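Local coordinates for protein phycocyanobilin lyase subunit alpha (PDB 5N3U) that associates with CpcF to form a phycocyanobilin lyase, probably required for chromophorylation of the CpcA gene product, at residues 88-93 with 117-122; 56-61 with 75-80; 20-25 with 38-43. All blocks are in the same frame, centred on the assembly; numbering follows the deposited sequence.

Contact 1 (88-93 with 117-122)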
ATOM      1  N   LYS A  88      18.163  26.664  -0.812  1.00 24.96           N
ATOM      2  CA  LYS A  88      19.203  26.706  -1.828  1.00 25.61           C
ATOM      3  C   LYS A  88      18.746  26.358  -3.203  1.00 27.78           C
ATOM      4  O   LYS A  88      19.355  26.759  -4.213  1.00 26.14           O
ATOM      5  CB  LYS A  88      20.266  25.647  -1.460  1.00 32.24           C
ATOM      6  CG  LYS A  88      21.499  25.739  -2.299  1.00 36.98           C
ATOM      7  CD  LYS A  88      22.664  24.872  -1.792  1.00 40.36           C
ATOM      8  CE  LYS A  88      23.741  25.098  -2.856  1.00 46.44           C
ATOM      9  NZ  LYS A  88      24.955  24.269  -2.719  1.00 51.21           N
ATOM     10  N   ALA A  89      17.689  25.506  -3.262  1.00 24.93           N
ATOM     11  CA  ALA A  89      17.112  25.123  -4.560  1.00 25.18           C
ATOM     12  C   ALA A  89      16.340  26.171  -5.325  1.00 22.91           C
ATOM     13  O   ALA A  89      15.956  25.946  -6.524  1.00 21.77           O
ATOM     14  CB  ALA A  89      16.219  23.903  -4.318  1.00 26.78           C
ATOM     15  N   VAL A  90      16.002  27.285  -4.656  1.00 23.01           N
ATOM     16  CA  VAL A  90      15.032  28.208  -5.180  1.00 22.11           C
ATOM     17  C   VAL A  90      15.441  28.778  -6.499  1.00 20.71           C
ATOM     18  O   VAL A  90      14.662  28.754  -7.439  1.00 23.14           O
ATOM     19  CB  VAL A  90      14.593  29.225  -4.133  1.00 23.69           C
ATOM     20  CG1 VAL A  90      13.845  30.423  -4.709  1.00 25.32           C
ATOM     21  CG2 VAL A  90      13.711  28.555  -3.107  1.00 25.37           C
ATOM     22  N   PRO A  91      16.704  29.252  -6.653  1.00 21.93           N
ATOM     23  CA  PRO A  91      17.063  29.819  -7.918  1.00 22.31           C
ATOM     24  C   PRO A  91      16.994  28.850  -9.118  1.00 23.06           C
ATOM     25  O   PRO A  91      16.493  29.238 -10.191  1.00 23.71           O
ATOM     26  CB  PRO A  91      18.486  30.352  -7.666  1.00 24.91           C
ATOM     27  CG  PRO A  91      18.481  30.642  -6.236  1.00 21.95           C
ATOM     28  CD  PRO A  91      17.697  29.547  -5.622  1.00 22.45           C
ATOM     29  N   GLY A  92      17.462  27.643  -8.931  1.00 23.45           N
ATOM     30  CA  GLY A  92      17.353  26.630  -9.969  1.00 25.31           C
ATOM     31  C   GLY A  92      15.912  26.290 -10.303  1.00 20.75           C
ATOM     32  O   GLY A  92      15.562  26.104 -11.468  1.00 24.25           O
ATOM     33  N   LEU A  93      15.056  26.234  -9.277  1.00 20.83           N
ATOM     34  CA  LEU A  93      13.634  25.990  -9.505  1.00 19.96           C
ATOM     35  C   LEU A  93      13.012  27.134 -10.245  1.00 18.18           C
ATOM     36  O   LEU A  93      12.205  26.941 -11.166  1.00 17.73           O
ATOM     37  CB  LEU A  93      12.869  25.682  -8.199  1.00 18.75           C
ATOM     38  CG  LEU A  93      13.230  24.379  -7.569  1.00 19.24           C
ATOM     39  CD1 LEU A  93      12.735  24.359  -6.136  1.00 21.34           C
ATOM     40  CD2 LEU A  93      12.792  23.156  -8.438  1.00 20.28           C
ATOM     41  N   ASP A 117       9.208  30.345  -0.599  1.00 29.54           N
ATOM     42  CA  ASP A 117      10.190  31.445  -0.771  1.00 31.35           C
ATOM     43  C   ASP A 117       9.666  32.533  -1.726  1.00 27.73           C
ATOM     44  O   ASP A 117       9.398  32.318  -2.914  1.00 21.99           O
ATOM     45  CB  ASP A 117      11.466  30.862  -1.336  1.00 31.62           C
ATOM     46  CG  ASP A 117      12.646  31.790  -1.240  1.00 38.92           C
ATOM     47  OD1 ASP A 117      12.450  32.999  -1.379  1.00 37.37           O
ATOM     48  OD2 ASP A 117      13.780  31.281  -1.098  1.00 45.22           O
ATOM     49  N   LYS A 118       9.585  33.742  -1.201  1.00 27.81           N
ATOM     50  CA  LYS A 118       9.002  34.838  -1.914  1.00 29.93           C
ATOM     51  C   LYS A 118       9.844  35.308  -3.098  1.00 26.58           C
ATOM     52  O   LYS A 118       9.336  36.049  -3.946  1.00 24.18           O
ATOM     53  CB  LYS A 118       8.799  36.028  -0.978  1.00 39.93           C
ATOM     54  CG  LYS A 118       7.646  36.891  -1.439  1.00 49.90           C
ATOM     55  CD  LYS A 118       7.400  38.016  -0.437  1.00 61.89           C
ATOM     56  CE  LYS A 118       6.873  39.290  -1.104  1.00 63.87           C
ATOM     57  NZ  LYS A 118       5.855  39.931  -0.213  1.00 66.88           N
ATOM     58  N   THR A 119      11.085  34.860  -3.185  1.00 24.12           N
ATOM     59  CA  THR A 119      11.921  35.247  -4.337  1.00 26.29           C
ATOM     60  C   THR A 119      11.459  34.689  -5.702  1.00 23.90           C
ATOM     61  O   THR A 119      11.739  35.240  -6.750  1.00 19.39           O
ATOM     62  CB  THR A 119      13.357  34.924  -4.067  1.00 32.15           C
ATOM     63  OG1 THR A 119      13.561  33.539  -4.014  1.00 38.79           O
ATOM     64  CG2 THR A 119      13.741  35.480  -2.711  1.00 40.13           C
ATOM     65  N   ALA A 120      10.569  33.692  -5.640  1.00 22.05           N
ATOM     66  CA  ALA A 120       9.919  33.184  -6.869  1.00 20.88           C
ATOM     67  C   ALA A 120       8.766  34.014  -7.434  1.00 20.27           C
ATOM     68  O   ALA A 120       8.282  33.708  -8.468  1.00 19.70           O
ATOM     69  CB  ALA A 120       9.460  31.807  -6.602  1.00 21.54           C
ATOM     70  N   ALA A 121       8.310  35.036  -6.756  1.00 20.15           N
ATOM     71  CA  ALA A 121       7.108  35.763  -7.197  1.00 19.01           C
ATOM     72  C   ALA A 121       7.139  36.352  -8.634  1.00 21.27           C
ATOM     73  O   ALA A 121       6.228  36.147  -9.439  1.00 19.50           O
ATOM     74  CB  ALA A 121       6.748  36.803  -6.169  1.00 19.96           C
ATOM     75  N   PRO A 122       8.196  37.052  -8.998  1.00 23.80           N
ATOM     76  CA  PRO A 122       8.183  37.580 -10.338  1.00 23.99           C
ATOM     77  C   PRO A 122       8.108  36.486 -11.418  1.00 21.86           C
ATOM     78  O   PRO A 122       7.430  36.639 -12.427  1.00 24.06           O
ATOM     79  CB  PRO A 122       9.562  38.317 -10.439  1.00 25.81           C
ATOM     80  CG  PRO A 122       9.909  38.613  -8.983  1.00 28.11           C
ATOM     81  CD  PRO A 122       9.387  37.474  -8.200  1.00 26.09           C
TER

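Contact 2 (56-61 with 75-80)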
ATOM      1  N   ILE A  56      19.950  19.699  -7.640  1.00 21.24           N
ATOM      2  CA  ILE A  56      20.074  20.957  -8.313  1.00 20.94           C
ATOM      3  C   ILE A  56      20.789  20.818  -9.602  1.00 23.69           C
ATOM      4  O   ILE A  56      20.340  21.361 -10.604  1.00 24.61           O
ATOM      5  CB  ILE A  56      20.721  22.018  -7.400  1.00 22.85           C
ATOM      6  CG1 ILE A  56      19.750  22.316  -6.271  1.00 24.39           C
ATOM      7  CG2 ILE A  56      21.152  23.282  -8.232  1.00 22.59           C
ATOM      8  CD1 ILE A  56      20.266  23.113  -5.082  1.00 28.08           C
ATOM      9  N   ALA A  57      21.893  20.072  -9.625  1.00 25.26           N
ATOM     10  CA  ALA A  57      22.608  19.872 -10.869  1.00 26.49           C
ATOM     11  C   ALA A  57      21.733  19.163 -11.928  1.00 25.99           C
ATOM     12  O   ALA A  57      21.736  19.480 -13.101  1.00 26.15           O
ATOM     13  CB  ALA A  57      23.867  19.076 -10.586  1.00 27.29           C
ATOM     14  N   ALA A  58      20.921  18.220 -11.475  1.00 25.28           N
ATOM     15  CA  ALA A  58      20.038  17.470 -12.384  1.00 22.94           C
ATOM     16  C   ALA A  58      18.934  18.325 -12.958  1.00 23.11           C
ATOM     17  O   ALA A  58      18.367  17.974 -13.997  1.00 25.94           O
ATOM     18  CB  ALA A  58      19.490  16.316 -11.598  1.00 25.91           C
ATOM     19  N   LEU A  59      18.679  19.510 -12.370  1.00 22.86           N
ATOM     20  CA  LEU A  59      17.816  20.489 -13.043  1.00 26.38           C
ATOM     21  C   LEU A  59      18.344  20.989 -14.411  1.00 26.20           C
ATOM     22  O   LEU A  59      17.588  21.473 -15.223  1.00 26.05           O
ATOM     23  CB  LEU A  59      17.480  21.651 -12.161  1.00 23.88           C
ATOM     24  CG  LEU A  59      16.803  21.443 -10.836  1.00 23.85           C
ATOM     25  CD1 LEU A  59      16.603  22.734 -10.105  1.00 22.61           C
ATOM     26  CD2 LEU A  59      15.449  20.805 -11.060  1.00 23.21           C
ATOM     27  N   GLU A  60      19.627  20.792 -14.689  1.00 26.98           N
ATOM     28  CA  GLU A  60      20.189  21.132 -15.976  1.00 34.17           C
ATOM     29  C   GLU A  60      20.495  19.895 -16.837  1.00 35.69           C
ATOM     30  O   GLU A  60      21.131  20.039 -17.870  1.00 31.79           O
ATOM     31  CB  GLU A  60      21.489  21.921 -15.748  1.00 38.18           C
ATOM     32  CG  GLU A  60      21.127  23.271 -15.145  1.00 48.06           C
ATOM     33  CD  GLU A  60      22.306  24.039 -14.528  1.00 60.98           C
ATOM     34  OE1 GLU A  60      22.038  25.177 -14.096  1.00 68.84           O
ATOM     35  OE2 GLU A  60      23.460  23.539 -14.451  1.00 57.20           O
ATOM     36  N   ASP A  61      19.971  18.713 -16.472  1.00 32.73           N
ATOM     37  CA  ASP A  61      20.153  17.525 -17.294  1.00 28.90           C
ATOM     38  C   ASP A  61      19.814  17.724 -18.736  1.00 29.95           C
ATOM     39  O   ASP A  61      18.741  18.256 -19.122  1.00 28.32           O
ATOM     40  CB  ASP A  61      19.314  16.354 -16.769  1.00 29.65           C
ATOM     41  CG  ASP A  61      19.582  15.061 -17.527  1.00 30.36           C
ATOM     42  OD1 ASP A  61      20.789  14.617 -17.524  1.00 31.00           O
ATOM     43  OD2 ASP A  61      18.641  14.517 -18.163  1.00 24.73           O
ATOM     44  N   ARG A  75      12.165  16.800 -14.375  1.00 17.74           N
ATOM     45  CA  ARG A  75      10.890  16.721 -13.684  1.00 16.68           C
ATOM     46  C   ARG A  75      10.994  16.074 -12.321  1.00 16.93           C
ATOM     47  O   ARG A  75      10.538  16.583 -11.341  1.00 17.72           O
ATOM     48  CB  ARG A  75       9.887  15.926 -14.554  1.00 19.25           C
ATOM     49  CG  ARG A  75       9.608  16.510 -15.897  1.00 19.31           C
ATOM     50  CD  ARG A  75       8.842  15.470 -16.751  1.00 22.22           C
ATOM     51  NE  ARG A  75       8.565  16.005 -18.101  1.00 21.91           N
ATOM     52  CZ  ARG A  75       7.927  15.319 -19.048  1.00 23.47           C
ATOM     53  NH1 ARG A  75       7.515  14.100 -18.787  1.00 25.40           N
ATOM     54  NH2 ARG A  75       7.685  15.845 -20.256  1.00 21.61           N
ATOM     55  N   ASN A  76      11.620  14.927 -12.228  1.00 17.89           N
ATOM     56  CA  ASN A  76      11.733  14.231 -10.984  1.00 19.81           C
ATOM     57  C   ASN A  76      12.638  14.920  -9.968  1.00 20.48           C
ATOM     58  O   ASN A  76      12.345  14.928  -8.802  1.00 19.01           O
ATOM     59  CB  ASN A  76      12.306  12.809 -11.225  1.00 21.16           C
ATOM     60  CG  ASN A  76      11.214  11.808 -11.460  1.00 24.56           C
ATOM     61  OD1 ASN A  76      10.015  12.190 -11.668  1.00 25.73           O
ATOM     62  ND2 ASN A  76      11.575  10.552 -11.404  1.00 25.60           N
ATOM     63  N   ALA A  77      13.660  15.563 -10.468  1.00 17.94           N
ATOM     64  CA  ALA A  77      14.556  16.382  -9.596  1.00 19.59           C
ATOM     65  C   ALA A  77      13.851  17.571  -9.037  1.00 17.62           C
ATOM     66  O   ALA A  77      13.975  17.875  -7.835  1.00 19.41           O
ATOM     67  CB  ALA A  77      15.818  16.803 -10.354  1.00 22.86           C
ATOM     68  N   ALA A  78      13.143  18.286  -9.885  1.00 18.32           N
ATOM     69  CA  ALA A  78      12.329  19.375  -9.422  1.00 20.49           C
ATOM     70  C   ALA A  78      11.322  18.985  -8.334  1.00 19.54           C
ATOM     71  O   ALA A  78      11.202  19.657  -7.341  1.00 20.73           O
ATOM     72  CB  ALA A  78      11.643  20.053 -10.583  1.00 20.41           C
ATOM     73  N   ARG A  79      10.634  17.881  -8.532  1.00 19.56           N
ATOM     74  CA  ARG A  79       9.619  17.378  -7.582  1.00 21.25           C
ATOM     75  C   ARG A  79      10.297  16.992  -6.280  1.00 22.80           C
ATOM     76  O   ARG A  79       9.868  17.375  -5.202  1.00 19.85           O
ATOM     77  CB  ARG A  79       8.940  16.131  -8.116  1.00 23.62           C
ATOM     78  CG  ARG A  79       8.079  16.259  -9.322  1.00 32.26           C
ATOM     79  CD  ARG A  79       7.520  14.914  -9.942  1.00 37.49           C
ATOM     80  NE  ARG A  79       6.806  15.221 -11.212  1.00 35.33           N
ATOM     81  CZ  ARG A  79       6.948  14.627 -12.393  1.00 42.83           C
ATOM     82  NH1 ARG A  79       7.770  13.586 -12.580  1.00 41.67           N
ATOM     83  NH2 ARG A  79       6.195  15.035 -13.416  1.00 44.56           N
ATOM     84  N   ALA A  80      11.423  16.293  -6.369  1.00 20.03           N
ATOM     85  CA  ALA A  80      12.172  15.908  -5.183  1.00 21.22           C
ATOM     86  C   ALA A  80      12.609  17.107  -4.330  1.00 20.20           C
ATOM     87  O   ALA A  80      12.434  17.079  -3.067  1.00 21.52           O
ATOM     88  CB  ALA A  80      13.393  15.083  -5.581  1.00 19.77           C
TER

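Contact 3 (20-25 with 38-43)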
ATOM      1  N   GLU A  20      23.694   7.585  -0.149  1.00 38.81           N
ATOM      2  CA  GLU A  20      24.964   7.730  -0.860  1.00 33.24           C
ATOM      3  C   GLU A  20      24.823   7.104  -2.191  1.00 29.15           C
ATOM      4  O   GLU A  20      25.277   7.628  -3.215  1.00 34.93           O
ATOM      5  CB  GLU A  20      26.176   7.103  -0.068  1.00 40.72           C
ATOM      6  CG  GLU A  20      26.087   7.339   1.463  1.00 47.25           C
ATOM      7  CD  GLU A  20      24.958   6.525   2.154  1.00 52.37           C
ATOM      8  OE1 GLU A  20      24.887   5.300   1.930  1.00 68.74           O
ATOM      9  OE2 GLU A  20      24.133   7.072   2.906  1.00 52.22           O
ATOM     10  N   LEU A  21      24.171   5.954  -2.216  1.00 30.14           N
ATOM     11  CA  LEU A  21      24.056   5.246  -3.492  1.00 34.65           C
ATOM     12  C   LEU A  21      23.063   5.933  -4.440  1.00 26.77           C
ATOM     13  O   LEU A  21      23.316   6.071  -5.624  1.00 29.66           O
ATOM     14  CB  LEU A  21      23.632   3.823  -3.217  1.00 42.09           C
ATOM     15  CG  LEU A  21      23.781   2.811  -4.322  1.00 46.05           C
ATOM     16  CD1 LEU A  21      25.052   2.932  -5.159  1.00 44.75           C
ATOM     17  CD2 LEU A  21      23.640   1.461  -3.612  1.00 47.22           C
ATOM     18  N   ALA A  22      21.985   6.437  -3.867  1.00 28.19           N
ATOM     19  CA  ALA A  22      21.032   7.229  -4.683  1.00 27.09           C
ATOM     20  C   ALA A  22      21.716   8.431  -5.255  1.00 28.54           C
ATOM     21  O   ALA A  22      21.565   8.737  -6.403  1.00 30.28           O
ATOM     22  CB  ALA A  22      19.907   7.727  -3.795  1.00 28.56           C
ATOM     23  N   ILE A  23      22.485   9.119  -4.422  1.00 29.03           N
ATOM     24  CA  ILE A  23      23.196  10.300  -4.917  1.00 29.85           C
ATOM     25  C   ILE A  23      24.117   9.942  -5.992  1.00 30.77           C
ATOM     26  O   ILE A  23      24.075  10.596  -7.039  1.00 35.57           O
ATOM     27  CB  ILE A  23      23.928  11.080  -3.836  1.00 32.14           C
ATOM     28  CG1 ILE A  23      22.922  11.705  -2.868  1.00 33.47           C
ATOM     29  CG2 ILE A  23      24.723  12.204  -4.459  1.00 35.08           C
ATOM     30  CD1 ILE A  23      23.464  12.022  -1.512  1.00 39.32           C
ATOM     31  N   ALA A  24      24.918   8.871  -5.806  1.00 34.20           N
ATOM     32  CA  ALA A  24      25.801   8.435  -6.934  1.00 30.99           C
ATOM     33  C   ALA A  24      25.077   8.082  -8.227  1.00 30.19           C
ATOM     34  O   ALA A  24      25.457   8.456  -9.372  1.00 31.07           O
ATOM     35  CB  ALA A  24      26.621   7.244  -6.480  1.00 37.12           C
ATOM     36  N   ASN A  25      24.007   7.322  -8.054  1.00 30.17           N
ATOM     37  CA  ASN A  25      23.208   6.917  -9.181  1.00 30.44           C
ATOM     38  C   ASN A  25      22.639   8.086  -9.983  1.00 27.90           C
ATOM     39  O   ASN A  25      22.306   7.905 -11.144  1.00 32.07           O
ATOM     40  CB  ASN A  25      22.078   5.998  -8.712  1.00 32.86           C
ATOM     41  CG  ASN A  25      22.557   4.575  -8.330  1.00 41.82           C
ATOM     42  OD1 ASN A  25      23.622   4.136  -8.719  1.00 43.47           O
ATOM     43  ND2 ASN A  25      21.744   3.872  -7.619  1.00 35.47           N
ATOM     44  N   ALA A  38      16.437   9.977  -8.262  1.00 17.96           N
ATOM     45  CA  ALA A  38      15.798  11.242  -7.970  1.00 18.90           C
ATOM     46  C   ALA A  38      14.437  11.104  -7.324  1.00 20.67           C
ATOM     47  O   ALA A  38      14.206  11.780  -6.309  1.00 20.76           O
ATOM     48  CB  ALA A  38      15.645  12.068  -9.223  1.00 20.89           C
ATOM     49  N   TRP A  39      13.551  10.204  -7.815  1.00 18.33           N
ATOM     50  CA  TRP A  39      12.315   9.927  -7.077  1.00 19.29           C
ATOM     51  C   TRP A  39      12.579   9.421  -5.666  1.00 19.16           C
ATOM     52  O   TRP A  39      11.984   9.868  -4.703  1.00 19.88           O
ATOM     53  CB  TRP A  39      11.460   8.873  -7.906  1.00 19.57           C
ATOM     54  CG  TRP A  39      10.310   8.381  -7.153  1.00 22.85           C
ATOM     55  CD1 TRP A  39       9.079   8.922  -7.111  1.00 25.44           C
ATOM     56  CD2 TRP A  39      10.264   7.237  -6.346  1.00 24.69           C
ATOM     57  NE1 TRP A  39       8.314   8.262  -6.247  1.00 24.99           N
ATOM     58  CE2 TRP A  39       8.982   7.207  -5.760  1.00 23.47           C
ATOM     59  CE3 TRP A  39      11.193   6.272  -6.006  1.00 25.07           C
ATOM     60  CZ2 TRP A  39       8.568   6.205  -4.894  1.00 26.96           C
ATOM     61  CZ3 TRP A  39      10.792   5.252  -5.119  1.00 29.12           C
ATOM     62  CH2 TRP A  39       9.490   5.249  -4.559  1.00 23.69           C
ATOM     63  N   TRP A  40      13.538   8.481  -5.519  1.00 19.47           N
ATOM     64  CA  TRP A  40      13.822   7.907  -4.228  1.00 20.76           C
ATOM     65  C   TRP A  40      14.269   8.944  -3.210  1.00 20.03           C
ATOM     66  O   TRP A  40      13.866   8.917  -2.027  1.00 21.81           O
ATOM     67  CB  TRP A  40      14.852   6.816  -4.377  1.00 21.09           C
ATOM     68  CG  TRP A  40      15.088   5.945  -3.206  1.00 26.60           C
ATOM     69  CD1 TRP A  40      14.575   4.710  -2.956  1.00 28.66           C
ATOM     70  CD2 TRP A  40      16.044   6.186  -2.165  1.00 28.88           C
ATOM     71  NE1 TRP A  40      15.090   4.193  -1.768  1.00 27.33           N
ATOM     72  CE2 TRP A  40      15.977   5.101  -1.260  1.00 29.82           C
ATOM     73  CE3 TRP A  40      16.897   7.244  -1.881  1.00 29.32           C
ATOM     74  CZ2 TRP A  40      16.779   5.026  -0.109  1.00 32.14           C
ATOM     75  CZ3 TRP A  40      17.688   7.181  -0.700  1.00 32.26           C
ATOM     76  CH2 TRP A  40      17.622   6.061   0.151  1.00 30.15           C
ATOM     77  N   LEU A  41      15.099   9.860  -3.647  1.00 21.16           N
ATOM     78  CA  LEU A  41      15.621  10.891  -2.713  1.00 21.05           C
ATOM     79  C   LEU A  41      14.502  11.766  -2.165  1.00 23.80           C
ATOM     80  O   LEU A  41      14.511  12.094  -1.017  1.00 22.71           O
ATOM     81  CB  LEU A  41      16.656  11.732  -3.424  1.00 23.66           C
ATOM     82  CG  LEU A  41      18.009  11.053  -3.709  1.00 22.32           C
ATOM     83  CD1 LEU A  41      18.838  11.865  -4.652  1.00 24.54           C
ATOM     84  CD2 LEU A  41      18.715  10.820  -2.400  1.00 26.32           C
ATOM     85  N   GLY A  42      13.493  12.038  -2.982  1.00 20.04           N
ATOM     86  CA  GLY A  42      12.301  12.813  -2.522  1.00 18.83           C
ATOM     87  C   GLY A  42      11.386  12.011  -1.713  1.00 20.68           C
ATOM     88  O   GLY A  42      10.902  12.488  -0.676  1.00 21.26           O
ATOM     89  N   LYS A  43      11.167  10.766  -2.105  1.00 20.40           N
ATOM     90  CA  LYS A  43      10.271   9.923  -1.373  1.00 22.16           C
ATOM     91  C   LYS A  43      10.764   9.697   0.054  1.00 24.60           C
ATOM     92  O   LYS A  43       9.999   9.725   0.999  1.00 22.47           O
ATOM     93  CB  LYS A  43      10.194   8.618  -2.130  1.00 26.05           C
ATOM     94  CG  LYS A  43       9.458   7.475  -1.411  1.00 28.34           C
ATOM     95  CD  LYS A  43       8.030   7.797  -1.081  1.00 29.13           C
ATOM     96  CE  LYS A  43       7.475   6.484  -0.534  1.00 35.37           C
ATOM     97  NZ  LYS A  43       6.032   6.584  -0.402  1.00 35.86           N
TER

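Contact 1 (88-93 with 117-122)
Val90 crosses the Asp117 carboxylate obliquely, both methyls near OD2, and reaches on to the Thr119 hydroxyl, where helix 90-96 meets the turn that leads into helix 121-126, in the HEAT repeat region. CG2 of Val90 lies 3.4 Å from Asp117 OD2 and also leans on Asp117 CB. The other methyl, CG1, points anti to the backbone N (chi1 166°) and thereby comes within 3.2 Å of Thr119 OG1, a tight approach of carbon to oxygen. No hydrogen bond joins the two segments; Val90 supplies only an apolar surface, packed against a polar turn.

That turn is an Asx turn. Asp117 OD1 accepts the backbone N of Thr119 at 2.9 Å in a nearly straight bond (168°), the donor arriving on the anti side and 31° out of the carboxylate plane. One carboxylate oxygen thus bridges the turn ahead of the second helix while OD2 lies against the valine. An alanine in place of Asp117 would probably leave the Thr119 N-H without this acceptor and open a gap beside both Val90 methyls. Arg87 packs on Asp117 as well, and Ile94, one turn further along helix 90-96, touches both Thr119 and Ala120. Thr119 OG1 gives Asp117 OD1 a second bond, a weak one, at 2.9 Å.

Contact 2 (56-61 with 75-80)
Leu59 hangs over the backbone of helix 72-83 between Ala77 and Ala78, and its reach grows atom by atom. Leu59 CB stands back, 5.4 Å from Ala77 CB. Leu59 CG, set anti to the carbonyl carbon (chi1 -58°), draws nearer, to 4.8 Å from Ala77 CB. From there the branches part. CD2 of Leu59 does the touching: it lies 3.6 Å from Ala78 N and 3.9 Å from Ala78 CB, with Ala77 CB slightly further away, so one methyl presses on main chain and two side chains together. CD1 turns instead to helix 90-96, where it meets the backbone at Gly92.

Beside the leucine, Ala58 and Ala77 meet methyl to methyl, CB to CB, at 3.9 Å. With nothing larger than a methyl on either side, the two backbones come close, and the CA atoms of Ala58 and Ala77 are 6.2 Å apart. The contact joins two successive helices of the HEAT-like repeat array, with a type I beta turn from Ala58 to Asp61 close by. All four touching residues are buried and apolar.

Away from this interface, helix 72-83 carries a polar pair of its own. Arg79 NH1 donates to Asn76 OD1 at 2.8 Å, the oxygen lying at the edge of the guanidinium and close to its plane; the nitrogen stands almost in line with the amide C=O (163°), although the N-H points off the oxygen (N-H...O 134°). Arg75 CB lies over one face of the Arg79 guanidinium, toward its rim. Arg75 runs alongside Arg79, its NE salt-bridged to Asp101 and its NH1 to Asp96 of the lyase beta subunit.

Contact 3 (20-25 with 38-43)
Ala22 sets its methyl against both Trp40 and Leu41, and this is the tight part of the contact. Its CB is 3.6 Å from Trp40 CE3 and equally 3.6 Å from Leu41 CD2, with Trp40 CZ3 and Leu41 CG close behind. The methyl meets the benzo ring of the indole obliquely. Trp40 reaches this place because its CG stands anti to the backbone N (chi1 -169°), which puts CE3 beside the Ala22 methyl. Leu41 turns CD2 onto the same methyl from the next position along the helix.

On the other flank packing is looser. Ile23 CG1 comes no nearer than 4.3 Å to Leu41 CD2, and Ile23 is partly exposed. Glu20 and Leu21 of the same helix are exposed to solvent. The segments run roughly antiparallel, their axes 9.3 Å apart at the closest and 144° between directions, an alpha-helical hairpin at the N-terminal end of the HEAT-like array.

Trp40 also stacks on Tyr44 within its own chain, whereas Lys43 forms a salt bridge to Glu7 of the second subunit, another copy of this protein. The next helices pack against the hairpin: Ile23 rests on Ala51 and Ala54 of helix 49-58, and Ala38 packs on Leu55 of that helix and on Leu73 of helix 72-83.

From the N terminus the three contacts follow in series, none nesting within or crossing another. Contact 3 closes the first loop, bringing helix 31-43 back against helix 19-25. Contact 2 then closes the loop between helices 49-58 and 72-83, and contact 1 the longer excursion through helix 102-115, bringing the turn ahead of helix 121-126 against helix 90-96. Neighbours in the series touch: Ala80 and Asn76 of contact 2 pack on Ala38 and Trp39 of contact 3, while Ile56 meets Ala89 between contacts 2 and 1. Contacts 1 and 3 stay apart, nearest atoms about 11 Å, so contact 2 is what joins contact 3 to contact 1.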